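Local coordinates for probable signal peptide protein (Ralstonia solanacearum, PDB 2QGU), which binds a phospholipid, here di-palmitoyl phosphatidylethanolamine, and probably carries phospholipids across the periplasm between the two membranes, at residues 102-105 / 106-110; 54-57 / 58-61; 173-176 / 177-181. The protein carries 13 engineered substitutions. All blocks are in the same frame, centred on the assembly; numbering follows the deposited sequence.

Contact 1 (102-105 / 106-110); sequences KSLL and IRTYA. Engineered in segment 102-105: S103 (natural residue Thr). Engineered in segment 106-110: I106 (natural residue Val). With PEF (di-palmitoyl-3-sn-phosphatidylethanolamine), chain B.
L105 and Y109, one helical turn apart, form the tightly packed side of this contact, where the helix meets the lipid. L105 CD2 lies 4.2 Å from Y109 CE2, and both residues touch the same acyl chain: L105 CB is 3.8 Å from C22 of the phosphatidylethanolamine, and Y109 CD2 is 3.7 Å from its C18. The methyl CG2 of T108 sits over the centre of the tyrosine ring, which probably restricts its rotation. I106, engineered from valine, runs alongside the aliphatic part of K102, with CD1 3.9 Å from K102 CG. The extended lysine chain thus adds carbon to the packing while its NZ goes on to a salt bridge with D65.

All this lies on helix 91-114 of the MlaC fold, which lends L105 and Y109 to the lipid pocket; L173 and Y177 of helix 173-188 back the leucine.

Away from the lipid, polar side chains take over. T108 OG1 donates to L104 O at 2.7 Å, and T108 N donates to the same oxygen from the opposite face of the carbonyl plane, so the hydroxyl of this exposed residue is bonded within its own helix. At the partly exposed rim, S103, engineered from threonine, holds OG anti to its N (chi1 170°), where it takes the N-H of R107 NE (3.0 Å, 153°). S103 OG lies in the guanidinium plane at its edge and is also hydrogen-bonded to N202.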
loop_
_atom_site.group_PDB
_atom_site.type_symbol
_atom_site.label_atom_id
_atom_site.label_comp_id
_atom_site.label_asym_id
_atom_site.label_seq_id
_atom_site.Cartn_x
_atom_site.Cartn_y
_atom_site.Cartn_z
ATOM N N LYS A 102 1.372 -5.492 6.095
ATOM C CA LYS A 102 2.419 -4.781 5.355
ATOM C C LYS A 102 3.356 -5.760 4.643
ATOM O O LYS A 102 3.634 -5.612 3.456
ATOM C CB LYS A 102 3.198 -3.864 6.288
ATOM C CG LYS A 102 4.354 -3.139 5.633
ATOM C CD LYS A 102 5.056 -2.253 6.644
ATOM C CE LYS A 102 6.413 -1.826 6.142
ATOM N NZ LYS A 102 7.248 -1.337 7.276
ATOM N N SER A 103 3.836 -6.764 5.369
ATOM C CA SER A 103 4.687 -7.785 4.767
ATOM C C SER A 103 3.991 -8.506 3.610
ATOM O O SER A 103 4.604 -8.743 2.571
ATOM C CB SER A 103 5.141 -8.785 5.834
ATOM O OG SER A 103 5.777 -9.910 5.246
ATOM N N LEU A 104 2.713 -8.835 3.802
ATOM C CA LEU A 104 1.900 -9.508 2.791
ATOM C C LEU A 104 1.840 -8.705 1.490
ATOM O O LEU A 104 2.035 -9.251 0.404
ATOM C CB LEU A 104 0.490 -9.770 3.348
ATOM C CG LEU A 104 -0.652 -10.279 2.458
ATOM C CD1 LEU A 104 -0.383 -11.679 1.956
ATOM C CD2 LEU A 104 -1.967 -10.249 3.221
ATOM N N LEU A 105 1.591 -7.405 1.614
ATOM C CA LEU A 105 1.532 -6.513 0.452
ATOM C C LEU A 105 2.886 -6.328 -0.228
ATOM O O LEU A 105 2.970 -6.374 -1.452
ATOM C CB LEU A 105 0.929 -5.158 0.825
ATOM C CG LEU A 105 -0.537 -5.173 1.259
ATOM C CD1 LEU A 105 -0.965 -3.746 1.562
ATOM C CD2 LEU A 105 -1.437 -5.791 0.185
ATOM N N ILE A 106 3.945 -6.131 0.560
ATOM C CA ILE A 106 5.272 -5.945 -0.021
ATOM C C ILE A 106 5.664 -7.203 -0.802
ATOM O O ILE A 106 6.110 -7.113 -1.945
ATOM C CB ILE A 106 6.347 -5.581 1.039
ATOM C CG1 ILE A 106 6.013 -4.252 1.727
ATOM C CG2 ILE A 106 7.738 -5.515 0.396
ATOM C CD1 ILE A 106 6.951 -3.897 2.877
ATOM N N ARG A 107 5.475 -8.375 -0.198
ATOM C CA ARG A 107 5.797 -9.638 -0.863
ATOM C C ARG A 107 4.959 -9.879 -2.120
ATOM O O ARG A 107 5.450 -10.437 -3.098
ATOM C CB ARG A 107 5.654 -10.810 0.113
ATOM C CG ARG A 107 6.662 -10.777 1.243
ATOM C CD ARG A 107 6.362 -11.841 2.308
ATOM N NE ARG A 107 7.322 -11.736 3.406
ATOM C CZ ARG A 107 8.523 -12.310 3.415
ATOM N NH1 ARG A 107 8.921 -13.047 2.386
ATOM N NH2 ARG A 107 9.330 -12.140 4.454
ATOM N N THR A 108 3.703 -9.440 -2.089
ATOM C CA THR A 108 2.803 -9.560 -3.238
ATOM C C THR A 108 3.286 -8.716 -4.425
ATOM O O THR A 108 3.241 -9.165 -5.575
ATOM C CB THR A 108 1.353 -9.177 -2.845
ATOM O OG1 THR A 108 0.881 -10.093 -1.845
ATOM C CG2 THR A 108 0.406 -9.236 -4.044
ATOM N N TYR A 109 3.752 -7.499 -4.142
ATOM C CA TYR A 109 4.097 -6.564 -5.205
ATOM C C TYR A 109 5.589 -6.433 -5.458
ATOM O O TYR A 109 6.009 -5.646 -6.304
ATOM C CB TYR A 109 3.438 -5.198 -4.950
ATOM C CG TYR A 109 1.931 -5.298 -4.980
ATOM C CD1 TYR A 109 1.256 -5.555 -6.173
ATOM C CD2 TYR A 109 1.179 -5.160 -3.815
ATOM C CE1 TYR A 109 -0.124 -5.677 -6.204
ATOM C CE2 TYR A 109 -0.204 -5.271 -3.841
ATOM C CZ TYR A 109 -0.847 -5.527 -5.035
ATOM O OH TYR A 109 -2.222 -5.646 -5.050
ATOM N N ALA A 110 6.388 -7.235 -4.759
ATOM C CA ALA A 110 7.844 -7.154 -4.891
ATOM C C ALA A 110 8.308 -7.420 -6.320
ATOM O O ALA A 110 9.239 -6.770 -6.796
ATOM C CB ALA A 110 8.522 -8.119 -3.934
HETATM C C2 PEF B . 2.626 -4.555 -13.208
HETATM C C1 PEF B . 2.371 -5.510 -14.373
HETATM N N PEF B . 3.648 -10.994 -16.259
HETATM C C3 PEF B . 3.520 -3.423 -13.670
HETATM C C4 PEF B . 2.642 -9.192 -14.941
HETATM C C5 PEF B . 2.426 -10.569 -15.562
HETATM C C10 PEF B . 0.983 -4.590 -11.548
HETATM C C11 PEF B . -0.150 -3.922 -10.780
HETATM C C12 PEF B . 0.316 -2.576 -10.227
HETATM C C13 PEF B . 1.301 -2.817 -9.087
HETATM C C14 PEF B . 1.582 -1.543 -8.314
HETATM C C15 PEF B . 2.512 -1.849 -7.143
HETATM C C16 PEF B . 2.556 -0.675 -6.168
HETATM C C17 PEF B . 3.234 -1.072 -4.861
HETATM C C18 PEF B . 2.220 -1.656 -3.876
HETATM C C19 PEF B . 2.471 -1.130 -2.466
HETATM C C20 PEF B . 3.511 -1.991 -1.742
HETATM C C21 PEF B . 3.818 -1.425 -0.358
HETATM C C22 PEF B . 2.699 -1.762 0.627
HETATM C C23 PEF B . 3.105 -1.416 2.059
HETATM C C24 PEF B . 2.587 -0.037 2.464
HETATM C C25 PEF B . 3.410 0.540 3.613
HETATM C C30 PEF B . 4.357 -1.361 -13.004
HETATM C C31 PEF B . 4.730 -0.294 -12.171
HETATM C C32 PEF B . 4.706 -0.526 -10.802
HETATM C C33 PEF B . 5.406 0.619 -10.044
HETATM C C34 PEF B . 4.414 1.588 -9.381
HETATM C C35 PEF B . 4.989 2.232 -8.104
HETATM C C36 PEF B . 3.978 2.795 -7.317
HETATM C C37 PEF B . 4.430 3.230 -6.067
HETATM C C38 PEF B . 3.380 3.782 -5.326
HETATM C C39 PEF B . 3.781 4.135 -3.888
HETATM C C40 PEF B . 2.557 4.479 -3.015
HETATM C C41 PEF B . 1.948 3.222 -2.366
HETATM C C42 PEF B . 1.113 3.568 -1.128
HETATM C C43 PEF B . 0.157 2.425 -0.760
HETATM C C44 PEF B . -0.597 2.717 0.543
HETATM C C45 PEF B . -1.553 1.579 0.906
HETATM O O4 PEF B . 1.519 -5.604 -11.090
HETATM O O5 PEF B . 4.380 -1.140 -14.211
HETATM O O2 PEF B . 1.376 -4.029 -12.728
HETATM O O3 PEF B . 3.973 -2.603 -12.563
HETATM O O1P PEF B . 3.526 -6.176 -17.165
HETATM O O2P PEF B . 5.059 -7.776 -15.887
HETATM O O3P PEF B . 3.556 -6.270 -14.626
HETATM O O4P PEF B . 2.612 -8.188 -15.972
HETATM P P PEF B . 3.772 -7.066 -16.004
#

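Contact 2 (54-57 / 58-61); sequences GGNL and QKVF. Engineered in segment 54-57: G54 (natural residue Ser), L57 (natural residue Met).
N56 OD1 accepts the backbone N-H of K59 at 2.9 Å in a fairly straight bond, 161° at the hydrogen. This is the N-cap of helix 57-67 in the MlaC fold: at the first turn of a helix the amide N-H groups have no preceding carbonyl to bond, and the short, polar asparagine side chain supplies one. Its CG stands anti to the backbone N (chi1 -176°), which carries the amide round beside the first turn, where OD1 meets K59 N. That N-H approaches from above the plane of the side-chain amide rather than along a lone pair. The backbone of the same asparagine begins the regular helical pattern, N56 O taking the N-H of V60.

The chain reaches this cap straight from another helix end. Helix 50-53 closes with a Schellman motif in which G55 has positive phi; a CB there would be jammed against the carbonyl oxygen of G54, a glycine engineered from serine, and having none suits G55 to the turn.

The aliphatic part of K59 crosses the same asparagine amide obliquely, with K59 CG 3.6 Å from N56 CG and K59 CD 3.6 Å from N56 ND2. The chain then bends at its end, carrying the ammonium away, and the lysine also touches D51.

A different face of the same turn is apolar. L57, engineered from methionine, lies beside F61 and points the same way, its CD1 3.9 Å from F61 CE2; both side chains pack on helix 91-114, L57 against A110 and F61 against I106. The ring is turned so that L57 O, which accepts F61 N, also lies in the ring plane at its edge, 3.4 Å from F61 CD2.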
loop_
_atom_site.group_PDB
_atom_site.type_symbol
_atom_site.label_atom_id
_atom_site.label_comp_id
_atom_site.label_asym_id
_atom_site.label_seq_id
_atom_site.Cartn_x
_atom_site.Cartn_y
_atom_site.Cartn_z
ATOM N N GLY A 54 17.301 -6.925 -9.532
ATOM C CA GLY A 54 17.662 -8.344 -9.550
ATOM C C GLY A 54 16.822 -9.215 -8.627
ATOM O O GLY A 54 16.954 -10.441 -8.644
ATOM N N GLY A 55 15.960 -8.592 -7.826
ATOM C CA GLY A 55 15.007 -9.326 -6.984
ATOM C C GLY A 55 15.393 -9.515 -5.524
ATOM O O GLY A 55 14.881 -10.424 -4.861
ATOM N N ASN A 56 16.280 -8.655 -5.020
ATOM C CA ASN A 56 16.671 -8.671 -3.608
ATOM C C ASN A 56 15.489 -8.211 -2.754
ATOM O O ASN A 56 15.145 -7.028 -2.744
ATOM C CB ASN A 56 17.910 -7.787 -3.391
ATOM C CG ASN A 56 18.432 -7.822 -1.960
ATOM O OD1 ASN A 56 17.670 -7.746 -0.992
ATOM N ND2 ASN A 56 19.754 -7.903 -1.823
ATOM N N LEU A 57 14.863 -9.154 -2.051
ATOM C CA LEU A 57 13.654 -8.859 -1.281
ATOM C C LEU A 57 13.910 -7.923 -0.112
ATOM O O LEU A 57 13.102 -7.029 0.156
ATOM C CB LEU A 57 12.978 -10.142 -0.791
ATOM C CG LEU A 57 11.639 -9.969 -0.060
ATOM C CD1 LEU A 57 10.563 -9.381 -0.975
ATOM C CD2 LEU A 57 11.197 -11.305 0.505
ATOM N N GLN A 58 15.027 -8.127 0.583
ATOM C CA GLN A 58 15.386 -7.258 1.694
ATOM C C GLN A 58 15.427 -5.800 1.249
ATOM O O GLN A 58 14.915 -4.920 1.943
ATOM C CB GLN A 58 16.718 -7.675 2.335
ATOM C CG GLN A 58 17.135 -6.802 3.525
ATOM C CD GLN A 58 16.213 -6.953 4.726
ATOM O OE1 GLN A 58 16.480 -7.751 5.623
ATOM N NE2 GLN A 58 15.116 -6.199 4.742
ATOM N N LYS A 59 16.014 -5.555 0.079
ATOM C CA LYS A 59 16.090 -4.209 -0.469
ATOM C C LYS A 59 14.730 -3.636 -0.873
ATOM O O LYS A 59 14.527 -2.425 -0.794
ATOM C CB LYS A 59 17.103 -4.154 -1.617
ATOM C CG LYS A 59 18.531 -4.363 -1.129
ATOM C CD LYS A 59 19.536 -4.323 -2.259
ATOM C CE LYS A 59 20.955 -4.424 -1.719
ATOM N NZ LYS A 59 21.316 -3.276 -0.838
ATOM N N VAL A 60 13.798 -4.499 -1.275
ATOM C CA VAL A 60 12.433 -4.048 -1.578
ATOM C C VAL A 60 11.737 -3.587 -0.292
ATOM O O VAL A 60 11.069 -2.552 -0.274
ATOM C CB VAL A 60 11.601 -5.139 -2.298
ATOM C CG1 VAL A 60 10.164 -4.700 -2.455
ATOM C CG2 VAL A 60 12.184 -5.440 -3.662
ATOM N N PHE A 61 11.898 -4.353 0.789
ATOM C CA PHE A 61 11.375 -3.927 2.084
ATOM C C PHE A 61 11.961 -2.580 2.500
ATOM O O PHE A 61 11.242 -1.705 2.965
ATOM C CB PHE A 61 11.647 -4.981 3.166
ATOM C CG PHE A 61 10.572 -6.027 3.287
ATOM C CD1 PHE A 61 9.697 -6.017 4.371
ATOM C CD2 PHE A 61 10.440 -7.024 2.327
ATOM C CE1 PHE A 61 8.703 -6.984 4.497
ATOM C CE2 PHE A 61 9.438 -8.001 2.439
ATOM C CZ PHE A 61 8.575 -7.976 3.530
#

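Contact 3 (173-176 / 177-181); sequences LSET and YKNQF
L173 and Y177 meet one turn apart at the start of helix 173-188. L173 CD2 comes to 4.3 Å from Y177 CE2, and L173 O, which receives Y177 N at 2.9 Å, also lies at the edge of the tyrosine ring near its plane, close to CD2. A broad, largely apolar ring suits this place between two helices, where L104, L105 and the slanted ring of F101, all on helix 91-114, touch it. Y177 CB in turn lies over one face of the F181 ring, displaced toward its rim.

On the exposed side of these turns two waters join E175 to N179. E175 bends at its second torsion (chi2 68°) and brings its carboxylate across the N179 amide, the two planes almost perpendicular. One water donates to E175 OE2 at 2.6 Å and to N179 OD1 at 3.0 Å. A second donates to E175 OE2 at 2.7 Å and accepts from N179 ND2 at 2.8 Å, with a weak bond from K178 NZ. Both ends of the amide are therefore used, which fixes its orientation.

Farther out, S174 OG is hydrogen-bonded to D165, tying the helix start to strand 160-168. E175 OE2 and K178 NZ stay 5.0 Å apart, not in contact; they share a water only weakly bonded to the lysine, so any attraction is probably modest.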
loop_
_atom_site.group_PDB
_atom_site.type_symbol
_atom_site.label_atom_id
_atom_site.label_comp_id
_atom_site.label_asym_id
_atom_site.label_seq_id
_atom_site.Cartn_x
_atom_site.Cartn_y
_atom_site.Cartn_z
ATOM N N LEU A 173 -7.402 -1.452 -2.455
ATOM C CA LEU A 173 -6.837 -2.516 -1.622
ATOM C C LEU A 173 -7.465 -2.593 -0.229
ATOM O O LEU A 173 -7.722 -3.690 0.267
ATOM C CB LEU A 173 -5.312 -2.409 -1.535
ATOM C CG LEU A 173 -4.483 -2.748 -2.784
ATOM C CD1 LEU A 173 -3.050 -3.039 -2.371
ATOM C CD2 LEU A 173 -5.049 -3.925 -3.589
ATOM N N SER A 174 -7.747 -1.453 0.392
ATOM C CA SER A 174 -8.357 -1.506 1.726
ATOM C C SER A 174 -9.707 -2.215 1.693
ATOM O O SER A 174 -10.068 -2.894 2.658
ATOM C CB SER A 174 -8.466 -0.122 2.377
ATOM O OG SER A 174 -9.535 0.622 1.833
ATOM N N GLU A 175 -10.432 -2.082 0.582
ATOM C CA GLU A 175 -11.732 -2.738 0.424
ATOM C C GLU A 175 -11.580 -4.235 0.173
ATOM O O GLU A 175 -12.278 -5.041 0.787
ATOM C CB GLU A 175 -12.554 -2.080 -0.693
ATOM C CG GLU A 175 -14.018 -2.530 -0.757
ATOM C CD GLU A 175 -14.870 -2.068 0.435
ATOM O OE1 GLU A 175 -14.442 -1.175 1.201
ATOM O OE2 GLU A 175 -15.987 -2.604 0.602
ATOM N N THR A 176 -10.671 -4.609 -0.718
ATOM C CA THR A 176 -10.407 -6.016 -0.979
ATOM C C THR A 176 -10.042 -6.731 0.313
ATOM O O THR A 176 -10.592 -7.795 0.623
ATOM C CB THR A 176 -9.274 -6.188 -1.991
ATOM O OG1 THR A 176 -9.635 -5.543 -3.219
ATOM C CG2 THR A 176 -8.994 -7.662 -2.256
ATOM N N TYR A 177 -9.126 -6.139 1.072
ATOM C CA TYR A 177 -8.672 -6.772 2.305
ATOM C C TYR A 177 -9.670 -6.667 3.449
ATOM O O TYR A 177 -9.724 -7.556 4.293
ATOM C CB TYR A 177 -7.262 -6.309 2.674
ATOM C CG TYR A 177 -6.254 -6.891 1.711
ATOM C CD1 TYR A 177 -5.786 -8.196 1.870
ATOM C CD2 TYR A 177 -5.802 -6.161 0.611
ATOM C CE1 TYR A 177 -4.882 -8.750 0.975
ATOM C CE2 TYR A 177 -4.900 -6.703 -0.291
ATOM C CZ TYR A 177 -4.436 -7.998 -0.102
ATOM O OH TYR A 177 -3.546 -8.544 -0.989
ATOM N N LYS A 178 -10.498 -5.626 3.460
ATOM C CA LYS A 178 -11.618 -5.573 4.402
ATOM C C LYS A 178 -12.504 -6.803 4.234
ATOM O O LYS A 178 -12.860 -7.470 5.220
ATOM C CB LYS A 178 -12.447 -4.297 4.219
ATOM C CG LYS A 178 -13.579 -4.144 5.230
ATOM C CD LYS A 178 -14.422 -2.919 4.910
ATOM C CE LYS A 178 -15.701 -2.893 5.728
ATOM N NZ LYS A 178 -16.639 -3.981 5.318
ATOM N N ASN A 179 -12.847 -7.120 2.989
ATOM C CA ASN A 179 -13.718 -8.260 2.724
ATOM C C ASN A 179 -13.023 -9.577 3.024
ATOM O O ASN A 179 -13.611 -10.475 3.631
ATOM C CB ASN A 179 -14.232 -8.232 1.285
ATOM C CG ASN A 179 -15.149 -7.060 1.017
ATOM O OD1 ASN A 179 -15.150 -6.510 -0.085
ATOM N ND2 ASN A 179 -15.933 -6.668 2.013
ATOM N N GLN A 180 -11.764 -9.685 2.619
ATOM C CA GLN A 180 -10.986 -10.895 2.865
ATOM C C GLN A 180 -10.825 -11.139 4.363
ATOM O O GLN A 180 -11.027 -12.262 4.837
ATOM C CB GLN A 180 -9.621 -10.804 2.182
ATOM C CG GLN A 180 -8.755 -12.039 2.335
ATOM C CD GLN A 180 -7.492 -11.930 1.523
ATOM O OE1 GLN A 180 -7.527 -11.987 0.292
ATOM N NE2 GLN A 180 -6.369 -11.756 2.198
ATOM N N PHE A 181 -10.484 -10.088 5.109
ATOM C CA PHE A 181 -10.250 -10.227 6.545
ATOM C C PHE A 181 -11.531 -10.533 7.308
ATOM O O PHE A 181 -11.502 -11.318 8.257
ATOM C CB PHE A 181 -9.567 -8.989 7.147
ATOM C CG PHE A 181 -8.131 -8.768 6.693
ATOM C CD1 PHE A 181 -7.459 -9.678 5.869
ATOM C CD2 PHE A 181 -7.444 -7.636 7.130
ATOM C CE1 PHE A 181 -6.126 -9.441 5.467
ATOM C CE2 PHE A 181 -6.117 -7.406 6.744
ATOM C CZ PHE A 181 -5.465 -8.308 5.913
HETATM O O HOH W 1 -17.017 -4.373 -1.023
HETATM O O HOH W 2 -17.475 -4.340 2.105
#

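In the fold
Contacts 1 and 3 are partly buried and meet directly through apolar side chains, among them Y109 with L173, so helices 91-114 and 173-188 share an apolar interior beside the lipid. Contact 2 is a surface contact that meets contact 1 but not contact 3: L57 and F61 of helix 57-67 reach R107, I106 and A110, whereas the nearest atoms of contacts 2 and 3 are about 13 Å apart. Chemistry follows place: contact 1 alone holds lipid-pocket residues, contact 2 starts a helix with a side-chain cap, and contact 3 turns water-bridged polar groups outward. Helix 91-114 is the element that links all three.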